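Local coordinates for protein EchA1_1 (Mycobacterium avium subsp. paratuberculosis, PDB 3R9T) that probably hydrates enoyl-CoA thioesters to 3-hydroxyacyl-CoA in fatty acid metabolism, as a member of the enoyl-CoA hydratase/isomerase family, at residues V227-E230 with P231-R235; V150-I153 with A154-L157; Q49-P52 with E53-A56. All blocks are in the same frame, centred on the assembly; numbering follows the deposited sequence.

Overall arrangement
Along the chain, contact 3 comes first, contact 2 second and contact 1 last. Contact 3 turns the chain from helix 35-50 into strand 56-61 of the six-stranded sheet, at the surface, its centre about 21 Å from that of the chain. Contacts 1 and 2 lie on other elements, the start of helix 230-243 and helix 149-156, with centres about 13 Å apart, and they touch: R152 NH2 and D229 OD2 form a 2.9 Å salt bridge, while F151 packs on G232 and W233. Centre to centre, contact 3 is about 28 Å from contact 1 and 29 Å from contact 2. The W233 side chain of contact 1 and the F151 side chain of contact 2 lie about 8 and 10 Å from the bound benzoic acid, and both contacts meet neighbouring subunits.

Contact 1: V227-E230 with P231-R235; sequences VGDE and PGWDR
W233 brings its indole back alongside the turn that precedes it, and its CD1 comes within 3.3 Å of D229 O. W233 CG lies anti to its own carbonyl carbon (chi1 -72°), which brings the pyrrole side of the ring to D229, where W233 NE1 lies 3.7 Å from D229 CB. The same carbonyl oxygen, D229 O, accepts from W233 N in a bond of 2.9 Å that is nearly straight at 165°. The next bond, D234 N to E230 O, repeats this geometry. These are the first i to i+4 bonds of helix 230-243, and P231, which has no N-H to donate, sits in its first turn. F151 meets the indole edge-to-face and R97 makes a cation-pi contact with it, so this buried side is close-packed. E230 belongs to the same packed part: it bends at its second torsion, and its carboxylate, in a salt bridge with R97, is inclined 47° to the indole, with OE1 3.8 Å from W233 CD1. Water 2 lies in the ring plane at its edge, accepting from W233 NE1 at 3.0 Å and donating to D229 OD2, an oxygen also held by the salt bridge to R152. The exposed side is looser. There P231 CD rests 3.5 Å from G228 O, and water 1 donates to that same oxygen while accepting only a weak bond from G232 N.

Contact 2: V150-I153 with A154-L157; sequences VFRI and AEQL
E155 lays its side chain back over the carbonyl of F151, its CD 3.2 Å from F151 O. The extended chain runs back along the helix, and its OE2 arrives at the edge of the F151 ring, near the ring plane, 4.3 Å from CD2. F151 O and E155 OE2 are both acceptors, and water 3 lies within bonding distance of each, 2.7 Å from F151 O and 2.9 Å from E155 OE2. Beside this, R152 meets E155 through aliphatic carbon: its CG lies 3.8 Å from E155 OE1, whereas the guanidinium stretches on to D229 and to the carbonyl of V96. Q156 comes near R152 from the next position, NE2 4.1 Å from R152 CB, with its amide taken up by L121 O and by K160 of the third subunit. On another side of the helix I153 sets CG1 anti to its backbone N (chi1 -167°), and its CD1 reaches L157 CD1 at 3.8 Å; A162 of helix 159-168 packs against both residues. The backbone bonds of this turn are weak or off-axis. E155 N to R152 O is a weak i to i+3 bond; Q156 N, also i to i+3, meets I153 O from 66° out of the carbonyl plane, and L157 N adds a weak i to i+4 bond to that oxygen. Such a mixture is common in the last turn of a helix, here in helix 149-156 of a crotonase-fold subunit.

Contact 3: Q49-P52 with E53-A56; sequences QHDP and EVRA
D51 and E53 meet where the side chain of D51 reaches forward to the backbone of E53. At its root, D51 CB lies 3.9 Å from V54 CG2, and CG keeps the same distance from that methyl. Beyond CG the two oxygens part. OD1 accepts from E53 N at 2.8 Å, and the donor stands 45° out of the carboxylate plane; the same oxygen comes 3.3 Å from E53 CB. OD2 passes 3.8 Å from V54 CG2 and takes a short 2.5 Å bond from water 4. With CG anti to the backbone N (chi1 -177°), the carboxylate lies alongside its own carbonyl, facing the residues ahead. This is an Asx turn laid over a type I beta turn: D51 O receives V54 N at 3.0 Å, closing the turn from D51 to V54, with P52 and E53 at its two central positions. The turn follows directly on helix 35-50 and delivers the chain to strand 56-61, a helix-to-strand connection at the surface of the crotonase-fold subunit. E53 extends beyond CG, and its OE1 receives the second bond from water 4. The two carboxylates are inclined 42° to each other, and R15 forms salt bridges with both, which would be expected to offset the repulsion between D51 and E53. V54, the last residue of the turn, is buried, and its O accepts from K102 NZ.

Contact 1: V227-E230 with P231-R235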
# COMPACT_ATOMS: atom_id res chain seq x y z
N VAL B 227 -4.28 -14.00 8.87
CA VAL B 227 -4.30 -14.98 7.78
C VAL B 227 -3.36 -14.63 6.65
O VAL B 227 -2.66 -15.50 6.11
CB VAL B 227 -5.73 -15.05 7.20
CG1 VAL B 227 -5.75 -15.87 5.91
CG2 VAL B 227 -6.67 -15.62 8.22
N GLY B 228 -3.36 -13.36 6.28
CA GLY B 228 -2.59 -12.89 5.14
C GLY B 228 -1.09 -12.97 5.31
O GLY B 228 -0.35 -12.96 4.32
N ASP B 229 -0.61 -13.05 6.56
CA ASP B 229 0.83 -13.16 6.83
C ASP B 229 1.40 -14.57 6.68
O ASP B 229 2.63 -14.74 6.63
CB ASP B 229 1.16 -12.68 8.25
CG ASP B 229 1.02 -11.19 8.43
OD1 ASP B 229 0.86 -10.44 7.42
OD2 ASP B 229 1.08 -10.78 9.62
N GLU B 230 0.54 -15.58 6.63
CA GLU B 230 1.01 -16.96 6.68
C GLU B 230 1.96 -17.33 5.52
O GLU B 230 3.00 -17.94 5.76
CB GLU B 230 -0.17 -17.92 6.83
CG GLU B 230 -0.88 -17.71 8.17
CD GLU B 230 0.07 -17.89 9.36
OE1 GLU B 230 0.29 -16.94 10.14
OE2 GLU B 230 0.63 -19.00 9.49
N PRO B 231 1.65 -16.88 4.29
CA PRO B 231 2.59 -17.18 3.21
C PRO B 231 3.94 -16.49 3.41
O PRO B 231 4.97 -17.09 3.12
CB PRO B 231 1.88 -16.66 1.96
CG PRO B 231 0.43 -16.72 2.33
CD PRO B 231 0.39 -16.33 3.77
N GLY B 232 3.92 -15.26 3.91
CA GLY B 232 5.15 -14.54 4.25
C GLY B 232 5.99 -15.26 5.28
O GLY B 232 7.20 -15.38 5.11
N TRP B 233 5.35 -15.73 6.35
CA TRP B 233 6.06 -16.50 7.37
C TRP B 233 6.64 -17.78 6.80
O TRP B 233 7.78 -18.13 7.08
CB TRP B 233 5.17 -16.82 8.56
CG TRP B 233 4.86 -15.63 9.43
CD1 TRP B 233 3.61 -15.13 9.72
CD2 TRP B 233 5.80 -14.79 10.13
NE1 TRP B 233 3.72 -14.04 10.54
CE2 TRP B 233 5.04 -13.81 10.81
CE3 TRP B 233 7.19 -14.75 10.24
CZ2 TRP B 233 5.63 -12.81 11.60
CZ3 TRP B 233 7.78 -13.75 11.03
CH2 TRP B 233 6.99 -12.79 11.68
N ASP B 234 5.82 -18.50 6.03
CA ASP B 234 6.25 -19.74 5.40
C ASP B 234 7.46 -19.52 4.49
O ASP B 234 8.44 -20.28 4.58
CB ASP B 234 5.10 -20.34 4.61
CG ASP B 234 3.99 -20.89 5.48
OD1 ASP B 234 4.15 -20.97 6.72
OD2 ASP B 234 2.93 -21.26 4.91
N ARG B 235 7.41 -18.49 3.64
CA ARG B 235 8.55 -18.16 2.74
C ARG B 235 9.78 -17.74 3.51
O ARG B 235 10.88 -18.14 3.17
CB ARG B 235 8.19 -17.09 1.71
CG ARG B 235 7.23 -17.60 0.68
CD ARG B 235 6.94 -16.57 -0.37
NE ARG B 235 5.83 -17.04 -1.19
CZ ARG B 235 4.60 -16.53 -1.20
NH1 ARG B 235 4.30 -15.45 -0.47
NH2 ARG B 235 3.66 -17.08 -1.97
O HOH W 1 2.20 -12.77 3.46
O HOH W 2 1.30 -12.79 11.70

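Contact 2: V150-I153 with A154-L157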
# COMPACT_ATOMS: atom_id res chain seq x y z
N VAL B 150 11.00 -8.70 6.18
CA VAL B 150 11.14 -8.88 4.72
C VAL B 150 9.81 -8.75 3.98
O VAL B 150 9.78 -8.20 2.88
CB VAL B 150 11.81 -10.23 4.33
CG1 VAL B 150 11.92 -10.34 2.81
CG2 VAL B 150 13.18 -10.36 4.97
N PHE B 151 8.72 -9.25 4.56
CA PHE B 151 7.43 -9.11 3.91
C PHE B 151 6.53 -8.00 4.45
O PHE B 151 5.58 -7.63 3.77
CB PHE B 151 6.68 -10.44 3.87
CG PHE B 151 6.24 -10.96 5.21
CD1 PHE B 151 7.01 -11.89 5.91
CD2 PHE B 151 5.01 -10.56 5.75
CE1 PHE B 151 6.58 -12.38 7.14
CE2 PHE B 151 4.56 -11.06 6.97
CZ PHE B 151 5.33 -11.97 7.66
N ARG B 152 6.81 -7.45 5.63
CA ARG B 152 5.98 -6.35 6.12
C ARG B 152 6.48 -5.00 5.68
O ARG B 152 5.69 -4.07 5.64
CB ARG B 152 5.86 -6.35 7.64
CG ARG B 152 5.04 -7.52 8.15
CD ARG B 152 5.04 -7.63 9.66
NE ARG B 152 4.01 -8.57 10.12
CZ ARG B 152 4.00 -9.16 11.32
NH1 ARG B 152 4.97 -8.95 12.21
NH2 ARG B 152 3.02 -9.99 11.63
N ILE B 153 7.77 -4.87 5.35
CA ILE B 153 8.31 -3.54 5.08
C ILE B 153 7.61 -2.94 3.84
O ILE B 153 7.21 -1.76 3.86
CB ILE B 153 9.87 -3.49 4.99
CG1 ILE B 153 10.36 -2.04 5.02
CG2 ILE B 153 10.37 -4.21 3.79
CD1 ILE B 153 10.17 -1.36 6.34
N ALA B 154 7.40 -3.75 2.81
CA ALA B 154 6.74 -3.25 1.61
C ALA B 154 5.24 -3.14 1.75
O ALA B 154 4.58 -2.57 0.88
CB ALA B 154 7.10 -4.10 0.38
N GLU B 155 4.70 -3.69 2.83
CA GLU B 155 3.29 -3.51 3.16
C GLU B 155 2.99 -2.18 3.86
O GLU B 155 1.85 -1.72 3.86
CB GLU B 155 2.85 -4.65 4.06
CG GLU B 155 2.77 -5.95 3.31
CD GLU B 155 2.42 -7.15 4.17
OE1 GLU B 155 2.41 -7.03 5.41
OE2 GLU B 155 2.19 -8.24 3.57
N GLN B 156 4.02 -1.57 4.44
CA GLN B 156 3.84 -0.38 5.26
C GLN B 156 4.54 0.87 4.78
O GLN B 156 4.31 1.94 5.31
CB GLN B 156 4.24 -0.70 6.69
CG GLN B 156 3.48 -1.90 7.23
CD GLN B 156 3.67 -2.11 8.71
OE1 GLN B 156 4.02 -1.19 9.44
NE2 GLN B 156 3.46 -3.35 9.16
N LEU B 157 5.40 0.72 3.78
CA LEU B 157 6.10 1.80 3.13
C LEU B 157 5.86 1.66 1.63
O LEU B 157 5.59 0.56 1.16
CB LEU B 157 7.61 1.68 3.39
CG LEU B 157 8.26 2.27 4.64
CD1 LEU B 157 9.74 1.96 4.64
CD2 LEU B 157 8.09 3.75 4.63
O HOH W 3 4.29 -8.59 1.56

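Contact 3: Q49-P52 with E53-A56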
# COMPACT_ATOMS: atom_id res chain seq x y z
N GLN B 49 -4.13 -9.25 26.93
CA GLN B 49 -5.25 -9.75 26.16
C GLN B 49 -6.37 -10.19 27.10
O GLN B 49 -7.54 -9.99 26.81
CB GLN B 49 -4.83 -10.94 25.29
CG GLN B 49 -5.96 -11.58 24.49
CD GLN B 49 -6.60 -10.57 23.57
OE1 GLN B 49 -6.20 -10.44 22.42
NE2 GLN B 49 -7.58 -9.82 24.07
N HIS B 50 -6.01 -10.77 28.24
CA HIS B 50 -7.01 -11.43 29.08
C HIS B 50 -7.58 -10.59 30.19
O HIS B 50 -8.63 -10.92 30.75
CB HIS B 50 -6.46 -12.76 29.56
CG HIS B 50 -6.31 -13.74 28.45
ND1 HIS B 50 -7.40 -14.20 27.73
CD2 HIS B 50 -5.22 -14.26 27.85
CE1 HIS B 50 -6.98 -15.00 26.77
NE2 HIS B 50 -5.66 -15.06 26.82
N ASP B 51 -6.90 -9.50 30.51
CA ASP B 51 -7.33 -8.61 31.58
C ASP B 51 -8.25 -7.55 30.97
O ASP B 51 -7.78 -6.67 30.24
CB ASP B 51 -6.09 -8.00 32.25
CG ASP B 51 -6.44 -7.11 33.44
OD1 ASP B 51 -7.63 -6.79 33.63
OD2 ASP B 51 -5.51 -6.72 34.18
N PRO B 52 -9.56 -7.62 31.26
CA PRO B 52 -10.39 -6.58 30.66
C PRO B 52 -10.16 -5.18 31.27
O PRO B 52 -10.72 -4.21 30.78
CB PRO B 52 -11.82 -7.07 30.92
CG PRO B 52 -11.72 -7.94 32.13
CD PRO B 52 -10.27 -8.32 32.34
N GLU B 53 -9.35 -5.05 32.31
CA GLU B 53 -8.99 -3.70 32.77
C GLU B 53 -7.89 -3.06 31.89
O GLU B 53 -7.66 -1.85 31.96
CB GLU B 53 -8.51 -3.71 34.21
CG GLU B 53 -9.58 -3.98 35.27
CD GLU B 53 -9.04 -3.77 36.68
OE1 GLU B 53 -7.86 -3.39 36.82
OE2 GLU B 53 -9.81 -3.99 37.64
N VAL B 54 -7.21 -3.88 31.09
CA VAL B 54 -6.22 -3.38 30.13
C VAL B 54 -6.88 -3.00 28.79
O VAL B 54 -7.55 -3.83 28.16
CB VAL B 54 -5.10 -4.41 29.89
CG1 VAL B 54 -4.13 -3.90 28.83
CG2 VAL B 54 -4.36 -4.72 31.20
N ARG B 55 -6.69 -1.75 28.37
CA ARG B 55 -7.30 -1.22 27.14
C ARG B 55 -6.31 -0.95 26.00
O ARG B 55 -6.72 -0.73 24.86
CB ARG B 55 -8.04 0.09 27.44
CG ARG B 55 -9.25 -0.05 28.35
CD ARG B 55 -10.35 -0.91 27.74
NE ARG B 55 -10.58 -0.49 26.37
CZ ARG B 55 -11.32 0.55 25.97
NH1 ARG B 55 -12.04 1.26 26.83
NH2 ARG B 55 -11.37 0.84 24.67
N ALA B 56 -5.03 -0.92 26.34
CA ALA B 56 -3.97 -0.66 25.36
C ALA B 56 -2.63 -1.11 25.93
O ALA B 56 -2.45 -1.22 27.15
CB ALA B 56 -3.90 0.83 25.01
O HOH W 4 -6.16 -5.80 36.41